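Local coordinates for 23S rRNA-specific endonuclease VapC20 (Mycobacterium tuberculosis H37Rv, PDB 5WZF), which cleaves 23S rRNA in the sarcin-ricin loop as the magnesium-dependent endoribonuclease toxin of a type II toxin-antitoxin system, at residues R32-K43 / N125-F133; L91-L99 / F109-K120. All coordinates share one frame; numbering follows the deposited sequence.

Contact 1: residues R32-K43 / N125-F133; sequences RHGTAKRLWASK and NAYAFDGDF
Arg32 lies along one face of the Phe129 ring, its CD 3.8 Å from the ring centroid in a CH-pi contact. The chain bends at chi3 (-80°), and the guanidinium continues past the ring to settle over Phe129 CB, its plane only 15° from that of the ring. Its far end grips Asp130: NH1 (2.9 Å) and NH2 (2.8 Å) both bond to the single atom OD1 of Asp130, on its syn side and from the same face of the carboxylate, with bent N-H geometry. The opposite end of the Phe129 ring reaches helix 33-41, where its edge meets Ala36 CA and its CE1 is 4.1 Å from Leu39 CD1.

At the C-terminal end of that helix, Tyr127 comes in from strand 125-127. Its OH donates to Leu39 O (2.6 Å) from above the carbonyl plane, while Ser42 N reaches the same oxygen from the opposite face. Leu39 CB packs on Tyr127 CE2 at 3.8 Å, and Phe21 of helix 19-25 also meets the tyrosine ring. Helix 33-41 is thus joined to the central parallel sheet by a buried tyrosine hydroxyl, and to the loop after strand 125-127 by a surface ion pair, whose attraction solvent probably weakens.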
loop_
_atom_site.group_PDB
_atom_site.type_symbol
_atom_site.label_atom_id
_atom_site.label_comp_id
_atom_site.label_asym_id
_atom_site.label_seq_id
_atom_site.Cartn_x
_atom_site.Cartn_y
_atom_site.Cartn_z
ATOM N N ARG B 32 -13.803 -3.277 -17.418
ATOM C CA ARG B 32 -12.748 -3.995 -18.126
ATOM C C ARG B 32 -12.684 -5.473 -17.738
ATOM O O ARG B 32 -11.702 -6.155 -18.035
ATOM C CB ARG B 32 -11.392 -3.326 -17.870
ATOM C CG ARG B 32 -11.271 -1.930 -18.469
ATOM C CD ARG B 32 -9.845 -1.405 -18.405
ATOM N NE ARG B 32 -9.501 -0.888 -17.083
ATOM C CZ ARG B 32 -9.044 0.339 -16.859
ATOM N NH1 ARG B 32 -8.874 1.178 -17.872
ATOM N NH2 ARG B 32 -8.753 0.726 -15.625
ATOM N N HIS B 33 -13.732 -5.969 -17.088
ATOM C CA HIS B 33 -13.756 -7.358 -16.619
ATOM C C HIS B 33 -13.622 -8.360 -17.764
ATOM O O HIS B 33 -12.852 -9.319 -17.673
ATOM C CB HIS B 33 -15.040 -7.643 -15.841
ATOM C CG HIS B 33 -15.123 -9.040 -15.312
ATOM N ND1 HIS B 33 -14.259 -9.525 -14.352
ATOM C CD2 HIS B 33 -15.953 -10.063 -15.622
ATOM C CE1 HIS B 33 -14.560 -10.785 -14.091
ATOM N NE2 HIS B 33 -15.586 -11.135 -14.846
ATOM N N GLY B 34 -14.375 -8.137 -18.835
ATOM C CA GLY B 34 -14.312 -9.003 -19.999
ATOM C C GLY B 34 -12.925 -9.016 -20.611
ATOM O O GLY B 34 -12.388 -10.073 -20.937
ATOM N N THR B 35 -12.343 -7.828 -20.754
ATOM C CA THR B 35 -10.995 -7.683 -21.293
ATOM C C THR B 35 -9.974 -8.395 -20.412
ATOM O O THR B 35 -9.053 -9.045 -20.911
ATOM C CB THR B 35 -10.604 -6.199 -21.429
ATOM O OG1 THR B 35 -11.486 -5.555 -22.358
ATOM C CG2 THR B 35 -9.173 -6.064 -21.925
ATOM N N ALA B 36 -10.147 -8.270 -19.099
ATOM C CA ALA B 36 -9.266 -8.931 -18.141
ATOM C C ALA B 36 -9.320 -10.452 -18.283
ATOM O O ALA B 36 -8.286 -11.119 -18.280
ATOM C CB ALA B 36 -9.626 -8.522 -16.716
ATOM N N LYS B 37 -10.527 -10.998 -18.409
ATOM C CA LYS B 37 -10.687 -12.444 -18.522
ATOM C C LYS B 37 -10.035 -12.983 -19.790
ATOM O O LYS B 37 -9.444 -14.062 -19.778
ATOM C CB LYS B 37 -12.167 -12.837 -18.487
ATOM C CG LYS B 37 -12.795 -12.738 -17.107
ATOM C CD LYS B 37 -14.088 -13.536 -17.029
ATOM C CE LYS B 37 -15.105 -13.050 -18.044
ATOM N NZ LYS B 37 -16.397 -13.776 -17.909
ATOM N N ARG B 38 -10.139 -12.230 -20.880
ATOM C CA ARG B 38 -9.526 -12.642 -22.140
ATOM C C ARG B 38 -8.005 -12.644 -22.017
ATOM O O ARG B 38 -7.337 -13.572 -22.475
ATOM C CB ARG B 38 -9.967 -11.729 -23.287
ATOM C CG ARG B 38 -11.434 -11.881 -23.668
ATOM C CD ARG B 38 -11.743 -11.209 -25.000
ATOM N NE ARG B 38 -11.538 -9.763 -24.959
ATOM C CZ ARG B 38 -12.459 -8.888 -24.567
ATOM N NH1 ARG B 38 -13.656 -9.310 -24.180
ATOM N NH2 ARG B 38 -12.185 -7.590 -24.563
ATOM N N LEU B 39 -7.463 -11.603 -21.393
ATOM C CA LEU B 39 -6.025 -11.515 -21.167
ATOM C C LEU B 39 -5.534 -12.626 -20.247
ATOM O O LEU B 39 -4.466 -13.196 -20.462
ATOM C CB LEU B 39 -5.655 -10.154 -20.574
ATOM C CG LEU B 39 -5.639 -8.983 -21.553
ATOM C CD1 LEU B 39 -5.502 -7.663 -20.806
ATOM C CD2 LEU B 39 -4.507 -9.163 -22.548
ATOM N N TRP B 40 -6.316 -12.914 -19.212
ATOM C CA TRP B 40 -5.978 -13.965 -18.259
ATOM C C TRP B 40 -5.882 -15.319 -18.952
ATOM O O TRP B 40 -5.045 -16.151 -18.599
ATOM C CB TRP B 40 -7.017 -14.015 -17.138
ATOM C CG TRP B 40 -6.621 -14.873 -15.978
ATOM C CD1 TRP B 40 -7.224 -16.028 -15.570
ATOM C CD2 TRP B 40 -5.534 -14.645 -15.075
ATOM N NE1 TRP B 40 -6.577 -16.533 -14.468
ATOM C CE2 TRP B 40 -5.536 -15.703 -14.144
ATOM C CE3 TRP B 40 -4.558 -13.650 -14.963
ATOM C CZ2 TRP B 40 -4.603 -15.793 -13.114
ATOM C CZ3 TRP B 40 -3.633 -13.740 -13.941
ATOM C CH2 TRP B 40 -3.662 -14.806 -13.030
ATOM N N ALA B 41 -6.741 -15.534 -19.943
ATOM C CA ALA B 41 -6.785 -16.807 -20.652
ATOM C C ALA B 41 -5.597 -16.983 -21.595
ATOM O O ALA B 41 -5.230 -18.106 -21.930
ATOM C CB ALA B 41 -8.094 -16.935 -21.422
ATOM N N SER B 42 -4.992 -15.876 -22.019
ATOM C CA SER B 42 -3.880 -15.942 -22.967
ATOM C C SER B 42 -2.547 -15.578 -22.317
ATOM O O SER B 42 -1.561 -15.318 -23.006
ATOM C CB SER B 42 -4.140 -15.023 -24.163
ATOM O OG SER B 42 -4.204 -13.667 -23.755
ATOM N N LYS B 43 -2.520 -15.568 -20.987
ATOM C CA LYS B 43 -1.314 -15.204 -20.252
ATOM C C LYS B 43 -0.215 -16.256 -20.418
ATOM O O LYS B 43 -0.504 -17.422 -20.694
ATOM C CB LYS B 43 -1.635 -15.007 -18.767
ATOM C CG LYS B 43 -1.981 -16.285 -18.026
ATOM C CD LYS B 43 -2.340 -15.996 -16.578
ATOM C CE LYS B 43 -2.858 -17.241 -15.883
ATOM N NZ LYS B 43 -4.057 -17.792 -16.576
ATOM N N ASN B 125 6.792 -6.996 -19.564
ATOM C CA ASN B 125 5.345 -7.013 -19.768
ATOM C C ASN B 125 4.557 -6.943 -18.466
ATOM O O ASN B 125 4.806 -7.705 -17.533
ATOM C CB ASN B 125 4.935 -8.262 -20.541
ATOM C CG ASN B 125 5.466 -8.266 -21.958
ATOM O OD1 ASN B 125 5.583 -7.217 -22.591
ATOM N ND2 ASN B 125 5.796 -9.448 -22.462
ATOM N N ALA B 126 3.595 -6.032 -18.415
ATOM C CA ALA B 126 2.732 -5.922 -17.252
ATOM C C ALA B 126 1.272 -6.122 -17.625
ATOM O O ALA B 126 0.808 -5.611 -18.643
ATOM C CB ALA B 126 2.920 -4.570 -16.577
ATOM N N TYR B 127 0.547 -6.875 -16.804
ATOM C CA TYR B 127 -0.905 -6.876 -16.911
ATOM C C TYR B 127 -1.411 -5.697 -16.095
ATOM O O TYR B 127 -1.447 -5.742 -14.868
ATOM C CB TYR B 127 -1.514 -8.192 -16.430
ATOM C CG TYR B 127 -1.677 -9.212 -17.537
ATOM C CD1 TYR B 127 -0.946 -9.108 -18.710
ATOM C CD2 TYR B 127 -2.574 -10.262 -17.417
ATOM C CE1 TYR B 127 -1.090 -10.028 -19.727
ATOM C CE2 TYR B 127 -2.732 -11.190 -18.434
ATOM C CZ TYR B 127 -1.985 -11.066 -19.586
ATOM O OH TYR B 127 -2.130 -11.978 -20.603
ATOM N N ALA B 128 -1.764 -4.626 -16.793
ATOM C CA ALA B 128 -2.152 -3.385 -16.153
ATOM C C ALA B 128 -2.932 -2.543 -17.133
ATOM O O ALA B 128 -2.811 -2.717 -18.341
ATOM C CB ALA B 128 -0.929 -2.621 -15.664
ATOM N N PHE B 129 -3.727 -1.627 -16.600
ATOM C CA PHE B 129 -4.454 -0.676 -17.416
ATOM C C PHE B 129 -4.056 0.730 -16.963
ATOM O O PHE B 129 -3.253 0.877 -16.042
ATOM C CB PHE B 129 -5.965 -0.901 -17.292
ATOM C CG PHE B 129 -6.404 -2.320 -17.588
ATOM C CD1 PHE B 129 -6.388 -2.815 -18.885
ATOM C CD2 PHE B 129 -6.854 -3.147 -16.567
ATOM C CE1 PHE B 129 -6.797 -4.114 -19.154
ATOM C CE2 PHE B 129 -7.266 -4.444 -16.830
ATOM C CZ PHE B 129 -7.239 -4.929 -18.122
ATOM N N ASP B 130 -4.589 1.748 -17.636
ATOM C CA ASP B 130 -4.455 3.158 -17.228
ATOM C C ASP B 130 -3.072 3.801 -17.454
ATOM O O ASP B 130 -2.873 4.970 -17.118
ATOM C CB ASP B 130 -4.858 3.315 -15.757
ATOM C CG ASP B 130 -6.247 2.773 -15.477
ATOM O OD1 ASP B 130 -7.123 2.889 -16.363
ATOM O OD2 ASP B 130 -6.466 2.227 -14.376
ATOM N N GLY B 131 -2.125 3.052 -18.008
ATOM C CA GLY B 131 -0.964 3.661 -18.639
ATOM C C GLY B 131 0.223 4.134 -17.815
ATOM O O GLY B 131 1.142 4.741 -18.371
ATOM N N ASP B 132 0.235 3.869 -16.513
ATOM C CA ASP B 132 1.366 4.289 -15.683
ATOM C C ASP B 132 2.601 3.442 -15.972
ATOM O O ASP B 132 3.719 3.949 -15.989
ATOM C CB ASP B 132 1.013 4.218 -14.198
ATOM C CG ASP B 132 -0.055 5.218 -13.808
ATOM O OD1 ASP B 132 -0.024 6.356 -14.320
ATOM O OD2 ASP B 132 -0.930 4.860 -12.996
ATOM N N PHE B 133 2.396 2.148 -16.199
ATOM C CA PHE B 133 3.494 1.267 -16.579
ATOM C C PHE B 133 4.045 1.629 -17.963
ATOM O O PHE B 133 5.259 1.600 -18.189
ATOM C CB PHE B 133 3.037 -0.191 -16.542
ATOM C CG PHE B 133 2.944 -0.759 -15.149
ATOM C CD1 PHE B 133 1.882 -0.434 -14.319
ATOM C CD2 PHE B 133 3.920 -1.617 -14.672
ATOM C CE1 PHE B 133 1.797 -0.954 -13.030
ATOM C CE2 PHE B 133 3.845 -2.142 -13.390
ATOM C CZ PHE B 133 2.780 -1.810 -12.568
#

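Contact 2: residues L91-L99 / F109-K120; sequences LEEQAWEWL and FVDATSFAVMRK
With Trp98 CG anti to the backbone N (chi1 -169°) and Phe115 CG anti to the carbonyl carbon, the edge of Phe115 is set against one face of the Trp98 ring. The pair is offset edge-to-face, CH2 of Trp98 lying 3.6 Å from CD2 of Phe115. Phe109 CE1 sits over a face of Trp96, 3.6 Å from Trp96 CE2, but the two rings meet obliquely, with planes at 37°. Leu99 packs its CG 3.5 Å from Ala112 CB and brings CD1 to the edge of Phe109.

Small residues let the helices approach: Ala95 and Ala112 face each other, CB to CB 4.1 Å, where the axes come within 8.5 Å at a crossing angle of 119°. Farther along, Leu91 spreads its branches over two adjacent residues, CG against Ala116 CB and CD2 3.7 Å from Val117 CG2.

The exposed margin is polar. Arg119 NH2 donates to Gln94 OE1 (2.9 Å) in a nearly straight bond, the acceptor lying in the guanidinium plane although the donor stands above the amide carbonyl plane. A water donates to both Gln94 OE1 and Ala116 O, adding a second link between the helices. On the other flank, Glu92 bonds to His52, and the neighbouring subunit packs against Trp96, Leu99 and Phe109. This helix pair belongs to the alpha/beta PIN domain, and its second helix carries Asp111, a predicted magnesium ligand.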
loop_
_atom_site.group_PDB
_atom_site.type_symbol
_atom_site.label_atom_id
_atom_site.label_comp_id
_atom_site.label_asym_id
_atom_site.label_seq_id
_atom_site.Cartn_x
_atom_site.Cartn_y
_atom_site.Cartn_z
ATOM N N LEU B 91 14.855 -3.109 -2.090
ATOM C CA LEU B 91 14.089 -2.753 -3.276
ATOM C C LEU B 91 13.196 -1.550 -2.988
ATOM O O LEU B 91 13.062 -0.655 -3.826
ATOM C CB LEU B 91 13.261 -3.947 -3.760
ATOM C CG LEU B 91 12.885 -3.974 -5.244
ATOM C CD1 LEU B 91 14.120 -3.820 -6.118
ATOM C CD2 LEU B 91 12.159 -5.262 -5.588
ATOM N N GLU B 92 12.604 -1.517 -1.796
ATOM C CA GLU B 92 11.795 -0.373 -1.385
ATOM C C GLU B 92 12.617 0.916 -1.359
ATOM O O GLU B 92 12.129 1.973 -1.750
ATOM C CB GLU B 92 11.163 -0.614 -0.010
ATOM C CG GLU B 92 9.936 -1.501 -0.054
ATOM C CD GLU B 92 9.108 -1.427 1.218
ATOM O OE1 GLU B 92 9.533 -0.744 2.170
ATOM O OE2 GLU B 92 8.028 -2.045 1.252
ATOM N N GLU B 93 13.862 0.830 -0.905
ATOM C CA GLU B 93 14.704 2.018 -0.840
ATOM C C GLU B 93 14.997 2.534 -2.249
ATOM O O GLU B 93 15.047 3.745 -2.479
ATOM C CB GLU B 93 16.003 1.726 -0.090
ATOM C CG GLU B 93 16.959 2.908 -0.007
ATOM C CD GLU B 93 16.382 4.087 0.761
ATOM O OE1 GLU B 93 15.475 3.874 1.595
ATOM O OE2 GLU B 93 16.836 5.227 0.523
ATOM N N GLN B 94 15.175 1.616 -3.194
ATOM C CA GLN B 94 15.378 2.011 -4.583
ATOM C C GLN B 94 14.111 2.664 -5.119
ATOM O O GLN B 94 14.174 3.632 -5.874
ATOM C CB GLN B 94 15.762 0.815 -5.452
ATOM C CG GLN B 94 16.087 1.202 -6.888
ATOM C CD GLN B 94 16.286 0.003 -7.789
ATOM O OE1 GLN B 94 15.322 -0.577 -8.285
ATOM N NE2 GLN B 94 17.540 -0.376 -8.006
ATOM N N ALA B 95 12.960 2.133 -4.715
ATOM C CA ALA B 95 11.677 2.702 -5.107
ATOM C C ALA B 95 11.509 4.122 -4.574
ATOM O O ALA B 95 10.989 4.991 -5.272
ATOM C CB ALA B 95 10.535 1.820 -4.623
ATOM N N TRP B 96 11.947 4.360 -3.341
ATOM C CA TRP B 96 11.864 5.698 -2.760
ATOM C C TRP B 96 12.759 6.692 -3.502
ATOM O O TRP B 96 12.341 7.818 -3.791
ATOM C CB TRP B 96 12.247 5.680 -1.275
ATOM C CG TRP B 96 11.163 5.205 -0.341
ATOM C CD1 TRP B 96 11.195 4.095 0.453
ATOM C CD2 TRP B 96 9.901 5.836 -0.095
ATOM N NE1 TRP B 96 10.028 3.992 1.174
ATOM C CE2 TRP B 96 9.216 5.049 0.855
ATOM C CE3 TRP B 96 9.277 6.985 -0.596
ATOM C CZ2 TRP B 96 7.944 5.377 1.322
ATOM C CZ3 TRP B 96 8.014 7.309 -0.131
ATOM C CH2 TRP B 96 7.361 6.506 0.817
ATOM N N GLU B 97 13.990 6.280 -3.793
ATOM C CA GLU B 97 14.923 7.135 -4.521
ATOM C C GLU B 97 14.358 7.441 -5.900
ATOM O O GLU B 97 14.472 8.561 -6.399
ATOM C CB GLU B 97 16.300 6.474 -4.640
ATOM C CG GLU B 97 16.971 6.197 -3.306
ATOM C CD GLU B 97 18.272 5.431 -3.449
ATOM O OE1 GLU B 97 18.646 5.095 -4.592
ATOM O OE2 GLU B 97 18.920 5.163 -2.415
ATOM N N TRP B 98 13.730 6.433 -6.498
ATOM C CA TRP B 98 13.101 6.566 -7.807
ATOM C C TRP B 98 11.972 7.598 -7.750
ATOM O O TRP B 98 11.878 8.482 -8.605
ATOM C CB TRP B 98 12.575 5.202 -8.271
ATOM C CG TRP B 98 12.137 5.143 -9.705
ATOM C CD1 TRP B 98 12.886 4.744 -10.775
ATOM C CD2 TRP B 98 10.843 5.473 -10.222
ATOM N NE1 TRP B 98 12.139 4.817 -11.930
ATOM C CE2 TRP B 98 10.882 5.261 -11.617
ATOM C CE3 TRP B 98 9.656 5.938 -9.644
ATOM C CZ2 TRP B 98 9.781 5.496 -12.441
ATOM C CZ3 TRP B 98 8.566 6.175 -10.465
ATOM C CH2 TRP B 98 8.634 5.949 -11.847
ATOM N N LEU B 99 11.127 7.480 -6.726
ATOM C CA LEU B 99 9.998 8.390 -6.535
ATOM C C LEU B 99 10.439 9.839 -6.371
ATOM O O LEU B 99 9.840 10.748 -6.948
ATOM C CB LEU B 99 9.174 7.972 -5.314
ATOM C CG LEU B 99 8.210 6.798 -5.498
ATOM C CD1 LEU B 99 7.656 6.348 -4.148
ATOM C CD2 LEU B 99 7.072 7.128 -6.464
ATOM N N PHE B 109 3.391 5.038 -4.700
ATOM C CA PHE B 109 4.402 4.186 -4.084
ATOM C C PHE B 109 4.323 2.743 -4.585
ATOM O O PHE B 109 5.347 2.126 -4.868
ATOM C CB PHE B 109 4.263 4.205 -2.567
ATOM C CG PHE B 109 5.158 3.223 -1.868
ATOM C CD1 PHE B 109 6.505 3.492 -1.697
ATOM C CD2 PHE B 109 4.651 2.026 -1.385
ATOM C CE1 PHE B 109 7.330 2.589 -1.056
ATOM C CE2 PHE B 109 5.472 1.121 -0.741
ATOM C CZ PHE B 109 6.812 1.405 -0.575
ATOM N N VAL B 110 3.112 2.201 -4.674
ATOM C CA VAL B 110 2.947 0.822 -5.130
ATOM C C VAL B 110 3.477 0.656 -6.555
ATOM O O VAL B 110 4.144 -0.332 -6.870
ATOM C CB VAL B 110 1.469 0.374 -5.053
ATOM C CG1 VAL B 110 1.277 -0.964 -5.741
ATOM C CG2 VAL B 110 1.023 0.285 -3.601
ATOM N N ASP B 111 3.200 1.634 -7.411
ATOM C CA ASP B 111 3.726 1.597 -8.774
ATOM C C ASP B 111 5.252 1.599 -8.774
ATOM O O ASP B 111 5.879 0.826 -9.499
ATOM C CB ASP B 111 3.196 2.773 -9.596
ATOM C CG ASP B 111 1.754 2.576 -10.038
ATOM O OD1 ASP B 111 1.209 1.469 -9.843
ATOM O OD2 ASP B 111 1.174 3.528 -10.596
ATOM N N ALA B 112 5.851 2.454 -7.951
ATOM C CA ALA B 112 7.304 2.534 -7.888
ATOM C C ALA B 112 7.917 1.200 -7.463
ATOM O O ALA B 112 8.956 0.797 -7.985
ATOM C CB ALA B 112 7.736 3.636 -6.942
ATOM N N THR B 113 7.277 0.511 -6.524
ATOM C CA THR B 113 7.797 -0.778 -6.082
ATOM C C THR B 113 7.569 -1.830 -7.167
ATOM O O THR B 113 8.363 -2.755 -7.322
ATOM C CB THR B 113 7.156 -1.245 -4.753
ATOM O OG1 THR B 113 5.740 -1.387 -4.913
ATOM C CG2 THR B 113 7.450 -0.250 -3.634
ATOM N N SER B 114 6.485 -1.679 -7.921
ATOM C CA SER B 114 6.196 -2.603 -9.010
ATOM C C SER B 114 7.257 -2.474 -10.093
ATOM O O SER B 114 7.767 -3.474 -10.593
ATOM C CB SER B 114 4.806 -2.347 -9.586
ATOM O OG SER B 114 3.811 -2.719 -8.648
ATOM N N PHE B 115 7.592 -1.234 -10.438
ATOM C CA PHE B 115 8.622 -0.969 -11.438
ATOM C C PHE B 115 9.946 -1.582 -11.004
ATOM O O PHE B 115 10.670 -2.159 -11.814
ATOM C CB PHE B 115 8.798 0.536 -11.667
ATOM C CG PHE B 115 7.540 1.244 -12.087
ATOM C CD1 PHE B 115 6.501 0.554 -12.700
ATOM C CD2 PHE B 115 7.397 2.607 -11.869
ATOM C CE1 PHE B 115 5.346 1.211 -13.085
ATOM C CE2 PHE B 115 6.246 3.271 -12.253
ATOM C CZ PHE B 115 5.214 2.572 -12.859
ATOM N N ALA B 116 10.253 -1.445 -9.718
ATOM C CA ALA B 116 11.502 -1.955 -9.164
ATOM C C ALA B 116 11.557 -3.476 -9.206
ATOM O O ALA B 116 12.615 -4.058 -9.450
ATOM C CB ALA B 116 11.688 -1.457 -7.736
ATOM N N VAL B 117 10.420 -4.122 -8.962
ATOM C CA VAL B 117 10.350 -5.577 -9.035
ATOM C C VAL B 117 10.594 -6.038 -10.469
ATOM O O VAL B 117 11.343 -6.986 -10.707
ATOM C CB VAL B 117 8.987 -6.118 -8.537
ATOM C CG1 VAL B 117 8.849 -7.603 -8.856
ATOM C CG2 VAL B 117 8.826 -5.877 -7.037
ATOM N N MET B 118 9.970 -5.354 -11.427
ATOM C CA MET B 118 10.097 -5.735 -12.829
ATOM C C MET B 118 11.533 -5.552 -13.321
ATOM O O MET B 118 12.041 -6.375 -14.081
ATOM C CB MET B 118 9.122 -4.932 -13.700
ATOM C CG MET B 118 7.649 -5.248 -13.433
ATOM S SD MET B 118 6.500 -4.277 -14.440
ATOM C CE MET B 118 6.806 -4.953 -16.073
ATOM N N ARG B 119 12.186 -4.480 -12.876
ATOM C CA ARG B 119 13.587 -4.262 -13.214
ATOM C C ARG B 119 14.456 -5.369 -12.625
ATOM O O ARG B 119 15.356 -5.883 -13.286
ATOM C CB ARG B 119 14.071 -2.895 -12.720
ATOM C CG ARG B 119 13.495 -1.704 -13.470
ATOM C CD ARG B 119 14.299 -0.430 -13.196
ATOM N NE ARG B 119 14.303 -0.053 -11.784
ATOM C CZ ARG B 119 13.353 0.670 -11.197
ATOM N NH1 ARG B 119 12.311 1.099 -11.900
ATOM N NH2 ARG B 119 13.443 0.966 -9.905
ATOM N N LYS B 120 14.176 -5.732 -11.377
ATOM C CA LYS B 120 14.928 -6.781 -10.699
ATOM C C LYS B 120 14.753 -8.131 -11.388
ATOM O O LYS B 120 15.712 -8.881 -11.565
ATOM C CB LYS B 120 14.495 -6.883 -9.232
ATOM C CG LYS B 120 15.043 -8.106 -8.507
ATOM C CD LYS B 120 14.464 -8.241 -7.105
ATOM C CE LYS B 120 14.952 -9.516 -6.425
ATOM N NZ LYS B 120 14.444 -9.635 -5.025
HETATM O O HOH W 1 15.131 -3.055 -9.195
#

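How the contacts relate
Contact 2 is a largely buried helix-helix interface, dominated by alanines, leucines and aromatic rings, with a polar fringe; contact 1 is smaller and only partly buried, combining aromatic packing with a tyrosine hydroxyl bond and an exposed salt bridge. They lie on opposite sides of the chain's centre, about 21 Å apart between centres, yet meet through Phe133, which packs on Ser114, Phe115 and Met118. Helix 109-121 leads on to strand 125-127, linking them along the chain. Near this junction Asp132 OD2 approaches Asp111 OD2 at 3.5 Å, a close pair of carboxylates, consistent with the predicted magnesium site that includes Asp111. Of the two, only contact 2 also borders the neighbouring subunit.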